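Long-range contacts in sucrose 6(F)-phosphate phosphorylase (Thermoanaerobacterium thermosaccharolyticum DSM 571, PDB 6S9V), which is a phosphorylase whose catalytic domain is of the alpha-amylase family, a parallel eight-stranded TIM barrel, followed by a five-stranded antiparallel sheet: residues 20-25 / 388-393; 25-30 / 52-57; 302-307 / 383-388. All blocks are in the same frame, centred on the assembly; numbering follows the deposited sequence.

Contact 1 (20-25 / 388-393); sequences KVQLIT and IPQVYY
Ile388 meets Gln22 where the eighth and first strands of the TIM barrel run side by side and close its parallel sheet. The Ile388 branch CG2 rests on the Gln22 amide, 3.9 Å from its CD. Pro389 turns CG to Val21 CG2 on the outer side of the barrel, where helix 432-446 covers both, and its carbonyl O takes Gln22 N in a hydrogen bond lying in the carbonyl plane. Gln390 points into the barrel beside Gln22. Its CG stands anti to the carbonyl carbon (chi1 -59°) and the chain runs extended, which carries NE2 to a hydrogen bond with Gln22 OE1 at 3.0 Å. This bond is nearly straight at 172° and lies in the amide plane of Gln390, although the two amides are turned 40° apart. Gln390 OE1 is buried without a polar partner in the model, with Ile24 CD1 3.5 Å away. Val391 uses both backbone polar atoms: its N binds Gln22 O at 2.7 Å, and its O accepts Ile24 N from above the carbonyl plane. Its CG2 packs outward against Val21 CG1. Tyr392, the N-cap of helix 393-396, sets the edge of its ring against Ile24, Tyr392 CD1 3.8 Å from Ile24 CG2. Tyr393, first in that helix, sends its N to Ile24 O at 2.9 Å, and the same oxygen lies at the edge of the Tyr393 ring.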
loop_
_atom_site.group_PDB
_atom_site.type_symbol
_atom_site.label_atom_id
_atom_site.label_comp_id
_atom_site.label_asym_id
_atom_site.label_seq_id
_atom_site.Cartn_x
_atom_site.Cartn_y
_atom_site.Cartn_z
ATOM N N LYS A 20 -10.992 -5.751 -11.443
ATOM C CA LYS A 20 -12.110 -5.160 -10.721
ATOM C C LYS A 20 -11.587 -4.352 -9.546
ATOM O O LYS A 20 -10.485 -4.584 -9.044
ATOM C CB LYS A 20 -13.107 -6.223 -10.251
ATOM C CG LYS A 20 -13.753 -6.975 -11.413
ATOM C CD LYS A 20 -15.086 -7.589 -11.044
ATOM C CE LYS A 20 -15.661 -8.390 -12.212
ATOM N NZ LYS A 20 -15.515 -7.682 -13.522
ATOM N N VAL A 21 -12.395 -3.381 -9.119
ATOM C CA VAL A 21 -12.001 -2.530 -8.011
ATOM C C VAL A 21 -11.842 -3.364 -6.744
ATOM O O VAL A 21 -12.641 -4.268 -6.456
ATOM C CB VAL A 21 -13.038 -1.407 -7.830
ATOM C CG1 VAL A 21 -12.685 -0.547 -6.646
ATOM C CG2 VAL A 21 -13.147 -0.566 -9.099
ATOM N N GLN A 22 -10.813 -3.047 -5.966
ATOM C CA GLN A 22 -10.545 -3.732 -4.708
ATOM C C GLN A 22 -10.658 -2.769 -3.533
ATOM O O GLN A 22 -10.427 -1.570 -3.669
ATOM C CB GLN A 22 -9.151 -4.340 -4.709
ATOM C CG GLN A 22 -8.911 -5.308 -5.864
ATOM C CD GLN A 22 -7.540 -5.925 -5.820
ATOM O OE1 GLN A 22 -6.603 -5.347 -5.275
ATOM N NE2 GLN A 22 -7.407 -7.110 -6.403
ATOM N N LEU A 23 -10.989 -3.317 -2.376
ATOM C CA LEU A 23 -11.081 -2.561 -1.130
ATOM C C LEU A 23 -9.801 -2.751 -0.318
ATOM O O LEU A 23 -9.248 -3.858 -0.266
ATOM C CB LEU A 23 -12.290 -3.040 -0.314
ATOM C CG LEU A 23 -12.434 -2.511 1.123
ATOM C CD1 LEU A 23 -12.838 -1.053 1.110
ATOM C CD2 LEU A 23 -13.437 -3.340 1.917
ATOM N N ILE A 24 -9.325 -1.671 0.305
ATOM C CA ILE A 24 -8.285 -1.740 1.327
ATOM C C ILE A 24 -8.927 -1.394 2.662
ATOM O O ILE A 24 -9.511 -0.317 2.800
ATOM C CB ILE A 24 -7.121 -0.767 1.062
ATOM C CG1 ILE A 24 -6.518 -0.957 -0.329
ATOM C CG2 ILE A 24 -6.050 -0.935 2.133
ATOM C CD1 ILE A 24 -5.716 0.253 -0.784
ATOM N N THR A 25 -8.788 -2.276 3.651
ATOM C CA THR A 25 -9.382 -2.015 4.958
ATOM C C THR A 25 -8.549 -2.671 6.047
ATOM O O THR A 25 -7.888 -3.692 5.821
ATOM C CB THR A 25 -10.827 -2.528 5.040
ATOM O OG1 THR A 25 -11.422 -2.138 6.290
ATOM C CG2 THR A 25 -10.860 -4.051 4.930
ATOM N N ILE A 388 -4.801 -2.110 -11.718
ATOM C CA ILE A 388 -5.845 -2.662 -10.843
ATOM C C ILE A 388 -6.198 -1.596 -9.828
ATOM O O ILE A 388 -5.348 -1.211 -9.014
ATOM C CB ILE A 388 -5.359 -3.947 -10.146
ATOM C CG1 ILE A 388 -4.925 -4.982 -11.180
ATOM C CG2 ILE A 388 -6.449 -4.478 -9.219
ATOM C CD1 ILE A 388 -6.040 -5.450 -12.076
ATOM N N PRO A 389 -7.441 -1.086 -9.822
ATOM C CA PRO A 389 -7.795 0.022 -8.920
ATOM C C PRO A 389 -8.171 -0.459 -7.524
ATOM O O PRO A 389 -8.954 -1.397 -7.363
ATOM C CB PRO A 389 -8.989 0.685 -9.618
ATOM C CG PRO A 389 -9.514 -0.330 -10.604
ATOM C CD PRO A 389 -8.570 -1.504 -10.673
ATOM N N GLN A 390 -7.615 0.215 -6.515
ATOM C CA GLN A 390 -7.904 -0.035 -5.110
ATOM C C GLN A 390 -8.513 1.205 -4.485
ATOM O O GLN A 390 -8.071 2.325 -4.765
ATOM C CB GLN A 390 -6.637 -0.406 -4.340
ATOM C CG GLN A 390 -5.939 -1.629 -4.879
ATOM C CD GLN A 390 -4.884 -2.143 -3.941
ATOM O OE1 GLN A 390 -4.103 -1.371 -3.394
ATOM N NE2 GLN A 390 -4.854 -3.456 -3.744
ATOM N N VAL A 391 -9.522 0.997 -3.642
ATOM C CA VAL A 391 -10.190 2.073 -2.913
ATOM C C VAL A 391 -10.012 1.811 -1.422
ATOM O O VAL A 391 -10.415 0.754 -0.915
ATOM C CB VAL A 391 -11.682 2.177 -3.272
ATOM C CG1 VAL A 391 -12.385 3.216 -2.389
ATOM C CG2 VAL A 391 -11.850 2.542 -4.743
ATOM N N TYR A 392 -9.395 2.762 -0.731
ATOM C CA TYR A 392 -9.236 2.665 0.717
ATOM C C TYR A 392 -10.566 2.942 1.411
ATOM O O TYR A 392 -11.358 3.772 0.957
ATOM C CB TYR A 392 -8.152 3.649 1.148
ATOM C CG TYR A 392 -7.741 3.641 2.597
ATOM C CD1 TYR A 392 -7.132 2.536 3.168
ATOM C CD2 TYR A 392 -7.924 4.770 3.382
ATOM C CE1 TYR A 392 -6.725 2.550 4.488
ATOM C CE2 TYR A 392 -7.522 4.794 4.702
ATOM C CZ TYR A 392 -6.922 3.688 5.244
ATOM O OH TYR A 392 -6.526 3.712 6.552
ATOM N N TYR A 393 -10.810 2.242 2.529
ATOM C CA TYR A 393 -12.140 2.253 3.137
ATOM C C TYR A 393 -12.554 3.654 3.577
ATOM O O TYR A 393 -13.736 4.008 3.497
ATOM C CB TYR A 393 -12.200 1.281 4.321
ATOM C CG TYR A 393 -11.466 1.741 5.566
ATOM C CD1 TYR A 393 -10.088 1.624 5.654
ATOM C CD2 TYR A 393 -12.151 2.290 6.649
ATOM C CE1 TYR A 393 -9.405 2.034 6.779
ATOM C CE2 TYR A 393 -11.472 2.713 7.778
ATOM C CZ TYR A 393 -10.099 2.579 7.835
ATOM O OH TYR A 393 -9.401 2.982 8.947
#

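Contact 2 (25-30 / 52-57); sequences TYPDSL and VHILPP. With SO4 (sulfate ion), chain E.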
loop_
_atom_site.group_PDB
_atom_site.type_symbol
_atom_site.label_atom_id
_atom_site.label_comp_id
_atom_site.label_asym_id
_atom_site.label_seq_id
_atom_site.Cartn_x
_atom_site.Cartn_y
_atom_site.Cartn_z
ATOM N N THR A 25 -8.788 -2.276 3.651
ATOM C CA THR A 25 -9.382 -2.015 4.958
ATOM C C THR A 25 -8.549 -2.671 6.047
ATOM O O THR A 25 -7.888 -3.692 5.821
ATOM C CB THR A 25 -10.827 -2.528 5.040
ATOM O OG1 THR A 25 -11.422 -2.138 6.290
ATOM C CG2 THR A 25 -10.860 -4.051 4.930
ATOM N N TYR A 26 -8.585 -2.082 7.232
ATOM C CA TYR A 26 -8.102 -2.784 8.399
ATOM C C TYR A 26 -9.104 -3.871 8.762
ATOM O O TYR A 26 -10.282 -3.798 8.393
ATOM C CB TYR A 26 -7.894 -1.829 9.572
ATOM C CG TYR A 26 -6.654 -0.980 9.449
ATOM C CD1 TYR A 26 -5.401 -1.506 9.746
ATOM C CD2 TYR A 26 -6.727 0.346 9.034
ATOM C CE1 TYR A 26 -4.257 -0.739 9.643
ATOM C CE2 TYR A 26 -5.582 1.116 8.919
ATOM C CZ TYR A 26 -4.355 0.568 9.224
ATOM O OH TYR A 26 -3.212 1.324 9.131
ATOM N N PRO A 27 -8.645 -4.918 9.447
ATOM C CA PRO A 27 -9.568 -5.992 9.837
ATOM C C PRO A 27 -10.645 -5.533 10.787
ATOM O O PRO A 27 -11.691 -6.190 10.879
ATOM C CB PRO A 27 -8.648 -7.032 10.496
ATOM C CG PRO A 27 -7.436 -6.271 10.906
ATOM C CD PRO A 27 -7.262 -5.179 9.887
ATOM N N ASP A 28 -10.431 -4.422 11.493
ATOM C CA ASP A 28 -11.366 -3.963 12.505
ATOM C C ASP A 28 -11.995 -2.612 12.191
ATOM O O ASP A 28 -12.820 -2.138 12.980
ATOM C CB ASP A 28 -10.667 -3.893 13.871
ATOM C CG ASP A 28 -9.396 -3.046 13.844
ATOM O OD1 ASP A 28 -8.736 -2.969 12.785
ATOM O OD2 ASP A 28 -9.058 -2.449 14.887
ATOM N N SER A 29 -11.657 -1.991 11.061
ATOM C CA SER A 29 -12.084 -0.622 10.803
ATOM C C SER A 29 -13.457 -0.513 10.148
ATOM O O SER A 29 -13.968 0.607 10.015
ATOM C CB SER A 29 -11.049 0.102 9.937
ATOM O OG SER A 29 -10.863 -0.553 8.686
ATOM N N LEU A 30 -14.075 -1.624 9.756
ATOM C CA LEU A 30 -15.450 -1.631 9.259
ATOM C C LEU A 30 -16.289 -2.532 10.177
ATOM O O LEU A 30 -16.610 -3.678 9.849
ATOM C CB LEU A 30 -15.490 -2.091 7.775
ATOM C CG LEU A 30 -14.894 -1.071 6.793
ATOM C CD1 LEU A 30 -14.749 -1.650 5.393
ATOM C CD2 LEU A 30 -15.729 0.206 6.758
ATOM N N VAL A 52 -10.165 -7.792 -1.757
ATOM C CA VAL A 52 -10.010 -7.043 -0.508
ATOM C C VAL A 52 -8.581 -7.235 -0.015
ATOM O O VAL A 52 -8.134 -8.374 0.172
ATOM C CB VAL A 52 -10.997 -7.502 0.581
ATOM C CG1 VAL A 52 -10.793 -6.679 1.869
ATOM C CG2 VAL A 52 -12.440 -7.419 0.097
ATOM N N HIS A 53 -7.861 -6.125 0.177
ATOM C CA HIS A 53 -6.620 -6.124 0.936
ATOM C C HIS A 53 -6.991 -5.907 2.398
ATOM O O HIS A 53 -7.437 -4.818 2.771
ATOM C CB HIS A 53 -5.657 -5.046 0.458
ATOM C CG HIS A 53 -4.408 -4.943 1.279
ATOM N ND1 HIS A 53 -3.558 -3.862 1.207
ATOM C CD2 HIS A 53 -3.856 -5.793 2.179
ATOM C CE1 HIS A 53 -2.546 -4.040 2.035
ATOM N NE2 HIS A 53 -2.705 -5.204 2.640
ATOM N N ILE A 54 -6.853 -6.954 3.201
ATOM C CA ILE A 54 -7.021 -6.875 4.645
ATOM C C ILE A 54 -5.665 -6.524 5.238
ATOM O O ILE A 54 -4.730 -7.326 5.172
ATOM C CB ILE A 54 -7.538 -8.192 5.230
ATOM C CG1 ILE A 54 -8.844 -8.617 4.577
ATOM C CG2 ILE A 54 -7.731 -8.053 6.748
ATOM C CD1 ILE A 54 -9.253 -10.037 4.950
ATOM N N LEU A 55 -5.551 -5.334 5.821
ATOM C CA LEU A 55 -4.302 -4.937 6.452
ATOM C C LEU A 55 -4.007 -5.900 7.605
ATOM O O LEU A 55 -4.907 -6.593 8.084
ATOM C CB LEU A 55 -4.384 -3.479 6.892
ATOM C CG LEU A 55 -4.388 -2.566 5.645
ATOM C CD1 LEU A 55 -5.056 -1.223 5.893
ATOM C CD2 LEU A 55 -2.941 -2.389 5.152
ATOM N N PRO A 56 -2.747 -5.988 8.028
ATOM C CA PRO A 56 -2.275 -7.169 8.808
ATOM C C PRO A 56 -3.229 -7.560 9.920
ATOM O O PRO A 56 -3.431 -6.801 10.881
ATOM C CB PRO A 56 -0.926 -6.692 9.363
ATOM C CG PRO A 56 -0.423 -5.746 8.320
ATOM C CD PRO A 56 -1.649 -5.035 7.769
ATOM N N PRO A 57 -3.838 -8.748 9.820
ATOM C CA PRO A 57 -4.772 -9.228 10.853
ATOM C C PRO A 57 -4.183 -10.239 11.831
ATOM O O PRO A 57 -4.958 -10.881 12.547
ATOM C CB PRO A 57 -5.860 -9.894 10.001
ATOM C CG PRO A 57 -5.056 -10.542 8.887
ATOM C CD PRO A 57 -3.914 -9.575 8.599
HETATM S S SO4 E . -2.113 -0.402 1.067
HETATM O O1 SO4 E . -1.345 0.456 0.167
HETATM O O2 SO4 E . -1.189 -1.243 1.819
HETATM O O3 SO4 E . -3.021 -1.239 0.285
HETATM O O4 SO4 E . -2.902 0.400 1.986
#
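The C-terminal ends of the first two strands of the TIM barrel, and the loops that leave them, meet here beside a pocket holding a sulfate ion, probably from the crystallisation liquor. Thr25 and Ile54 form the last parallel bridge: Thr25 N donates to His53 O at 3.0 Å, and Leu55 N returns a bond of 174° to Thr25 O, tilted slightly from the carbonyl plane. The methyl CG2 of Thr25 lies against Val52 CG1, while OG1 donates to O of the next residue, Tyr26, on a lone pair in the carbonyl plane. Beyond the bridge the contact passes to side chains. Leu55 lays CD1 over the centre of the Tyr26 ring, 3.6 Å from the centroid and almost exactly on the ring normal, a CH-pi contact; Leu55 CB meets Tyr26 CD1 at the rim. Tyr26 also makes a cation-pi contact with Arg64. Pro27 packs on the end of strand 51-54 and the residues after it: Pro27 CD lies 3.3 Å from Leu55 O, and Pro27 CB touches both Ile54 CG2 and Pro57 CB, each at 4.0 Å. Leu34 of helix 34-44 packs on Pro27 and Ile54 as well. His53 turns into the barrel, CG anti to its backbone N (chi1 176°), with Leu55 CG above the rim of its ring. Asp96 OD1 binds NE2 and would fix the ring's rotation, while at the other nitrogen the sulfate lies in plane at the edge, His53 ND1 donating to its O3 at 2.8 Å.

Contact 3 (302-307 / 383-388); sequences QFTMLD and FFTPGI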
loop_
_atom_site.group_PDB
_atom_site.type_symbol
_atom_site.label_atom_id
_atom_site.label_comp_id
_atom_site.label_asym_id
_atom_site.label_seq_id
_atom_site.Cartn_x
_atom_site.Cartn_y
_atom_site.Cartn_z
ATOM N N GLN A 302 0.345 -2.068 -12.615
ATOM C CA GLN A 302 0.436 -1.463 -11.299
ATOM C C GLN A 302 -0.914 -1.543 -10.601
ATOM O O GLN A 302 -1.965 -1.590 -11.242
ATOM C CB GLN A 302 0.846 0.002 -11.378
ATOM C CG GLN A 302 2.079 0.291 -12.193
ATOM C CD GLN A 302 2.580 1.703 -11.948
ATOM O OE1 GLN A 302 2.861 2.083 -10.809
ATOM N NE2 GLN A 302 2.663 2.496 -13.008
ATOM N N PHE A 303 -0.876 -1.540 -9.272
ATOM C CA PHE A 303 -2.075 -1.354 -8.470
ATOM C C PHE A 303 -2.220 0.133 -8.195
ATOM O O PHE A 303 -1.307 0.747 -7.629
ATOM C CB PHE A 303 -1.987 -2.145 -7.174
ATOM C CG PHE A 303 -2.245 -3.607 -7.351
ATOM C CD1 PHE A 303 -1.317 -4.410 -7.985
ATOM C CD2 PHE A 303 -3.415 -4.173 -6.887
ATOM C CE1 PHE A 303 -1.550 -5.765 -8.144
ATOM C CE2 PHE A 303 -3.658 -5.523 -7.045
ATOM C CZ PHE A 303 -2.726 -6.320 -7.678
ATOM N N THR A 304 -3.336 0.714 -8.629
ATOM C CA THR A 304 -3.543 2.144 -8.464
ATOM C C THR A 304 -4.330 2.442 -7.195
ATOM O O THR A 304 -5.065 1.603 -6.664
ATOM C CB THR A 304 -4.281 2.756 -9.655
ATOM O OG1 THR A 304 -5.619 2.248 -9.716
ATOM C CG2 THR A 304 -3.552 2.461 -10.954
ATOM N N MET A 305 -4.160 3.667 -6.714
ATOM C CA MET A 305 -4.835 4.111 -5.510
ATOM C C MET A 305 -4.854 5.624 -5.543
ATOM O O MET A 305 -4.082 6.257 -6.264
ATOM C CB MET A 305 -4.125 3.610 -4.255
ATOM C CG MET A 305 -2.795 4.324 -4.017
ATOM S SD MET A 305 -1.730 3.458 -2.861
ATOM C CE MET A 305 -0.774 2.487 -4.016
ATOM N N LEU A 306 -5.768 6.198 -4.766
ATOM C CA LEU A 306 -5.638 7.584 -4.347
ATOM C C LEU A 306 -5.160 7.616 -2.899
ATOM O O LEU A 306 -4.038 8.049 -2.626
ATOM C CB LEU A 306 -6.965 8.329 -4.522
ATOM C CG LEU A 306 -7.538 8.375 -5.944
ATOM C CD1 LEU A 306 -8.867 9.110 -5.975
ATOM C CD2 LEU A 306 -6.573 9.023 -6.913
ATOM N N ASP A 307 -5.974 7.087 -1.986
ATOM C CA ASP A 307 -5.601 6.901 -0.596
ATOM C C ASP A 307 -5.255 5.436 -0.315
ATOM O O ASP A 307 -5.636 4.521 -1.049
ATOM C CB ASP A 307 -6.722 7.368 0.345
ATOM C CG ASP A 307 -8.098 6.823 -0.027
ATOM O OD1 ASP A 307 -8.243 6.170 -1.084
ATOM O OD2 ASP A 307 -9.048 7.044 0.763
ATOM N N PHE A 383 -9.863 5.228 -12.069
ATOM C CA PHE A 383 -10.451 4.026 -12.646
ATOM C C PHE A 383 -10.209 3.932 -14.150
ATOM O O PHE A 383 -10.204 2.827 -14.704
ATOM C CB PHE A 383 -11.951 3.981 -12.358
ATOM C CG PHE A 383 -12.302 3.868 -10.888
ATOM C CD1 PHE A 383 -11.340 3.560 -9.937
ATOM C CD2 PHE A 383 -13.604 4.082 -10.465
ATOM C CE1 PHE A 383 -11.671 3.468 -8.597
ATOM C CE2 PHE A 383 -13.944 3.982 -9.125
ATOM C CZ PHE A 383 -12.979 3.679 -8.188
ATOM N N PHE A 384 -10.001 5.067 -14.830
ATOM C CA PHE A 384 -9.670 5.055 -16.249
ATOM C C PHE A 384 -8.177 4.875 -16.511
ATOM O O PHE A 384 -7.787 4.699 -17.666
ATOM C CB PHE A 384 -10.159 6.347 -16.932
ATOM C CG PHE A 384 -11.566 6.240 -17.453
ATOM C CD1 PHE A 384 -12.644 6.238 -16.581
ATOM C CD2 PHE A 384 -11.805 6.103 -18.804
ATOM C CE1 PHE A 384 -13.936 6.112 -17.056
ATOM C CE2 PHE A 384 -13.089 5.963 -19.285
ATOM C CZ PHE A 384 -14.156 5.971 -18.417
ATOM N N THR A 385 -7.347 4.933 -15.483
ATOM C CA THR A 385 -5.906 4.701 -15.623
ATOM C C THR A 385 -5.629 3.203 -15.656
ATOM O O THR A 385 -6.154 2.469 -14.813
ATOM C CB THR A 385 -5.146 5.340 -14.462
ATOM O OG1 THR A 385 -5.355 6.756 -14.481
ATOM C CG2 THR A 385 -3.636 5.058 -14.574
ATOM N N PRO A 386 -4.833 2.716 -16.611
ATOM C CA PRO A 386 -4.511 1.282 -16.632
ATOM C C PRO A 386 -3.895 0.837 -15.312
ATOM O O PRO A 386 -3.036 1.513 -14.738
ATOM C CB PRO A 386 -3.518 1.157 -17.792
ATOM C CG PRO A 386 -3.856 2.295 -18.705
ATOM C CD PRO A 386 -4.270 3.427 -17.776
ATOM N N GLY A 387 -4.339 -0.324 -14.845
ATOM C CA GLY A 387 -3.925 -0.872 -13.569
ATOM C C GLY A 387 -5.130 -1.366 -12.774
ATOM O O GLY A 387 -6.272 -1.086 -13.089
ATOM N N ILE A 388 -4.801 -2.110 -11.718
ATOM C CA ILE A 388 -5.845 -2.662 -10.843
ATOM C C ILE A 388 -6.198 -1.596 -9.828
ATOM O O ILE A 388 -5.348 -1.211 -9.014
ATOM C CB ILE A 388 -5.359 -3.947 -10.146
ATOM C CG1 ILE A 388 -4.925 -4.982 -11.180
ATOM C CG2 ILE A 388 -6.449 -4.478 -9.219
ATOM C CD1 ILE A 388 -6.040 -5.450 -12.076
HETATM O O HOH W 1 -6.831 1.826 -12.124
#
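Phe303 of the seventh barrel strand pairs with Ile388, where the chain leaving helix 372-384 starts the eighth. Ile388 N donates to Gln302 O at 2.9 Å, in the carbonyl plane. Ile388 O receives Thr304 N at 2.8 Å, with the donor 37° above the Ile388 carbonyl plane, and the Phe303 CA-H also points at this oxygen. Both backbone polar atoms of Ile388 are thus engaged by one strand. The Phe303 side chain runs alongside that of Ile388 in the same direction and offers one face of its ring to Ile388 CB, 4.0 Å from the centroid, with Ile388 CG2 nearest to Phe303 CE2. Gly387 CA comes within 3.1 Å of Gln302 O; its backbone angles call for glycine. A water joins the two segments further on: it lies 2.7 Å from Thr304 OG1 in a hydrogen bond and donates to Thr385 O at 2.8 Å. Thr304 OG1 also has a weak bond from Gln382 NE2, while Thr385 OG1 binds Ile381 O and Pro386 O is taken by Arg298. Two direct backbone bonds begin the strand pairing, and the water bridges the turn where threonine and carbonyl stand too far apart to bond directly.

All three contacts belong to one closed sheet: contact 3 joins strand 302-304 to 388-392, contact 1 joins that strand to 22-25, and contact 2 carries on to 51-54. Contacts 1 and 3 share Ile388, lie 9 Å apart between centres and are probably hydrogen-bonded through Gln390 N and Thr304 O, 2.9 Å apart. Contacts 1 and 2 share Thr25, with centres 11 Å apart, and Leu23 O meets His53 N at 2.7 Å. Contacts 2 and 3 do not touch, their nearest atoms being about 8 Å apart. The sulfate, bonded by His53 and His309, comes within about 3 Å of the Ile24 side chain (nearest atoms), so contacts 1 and 2 both border its pocket.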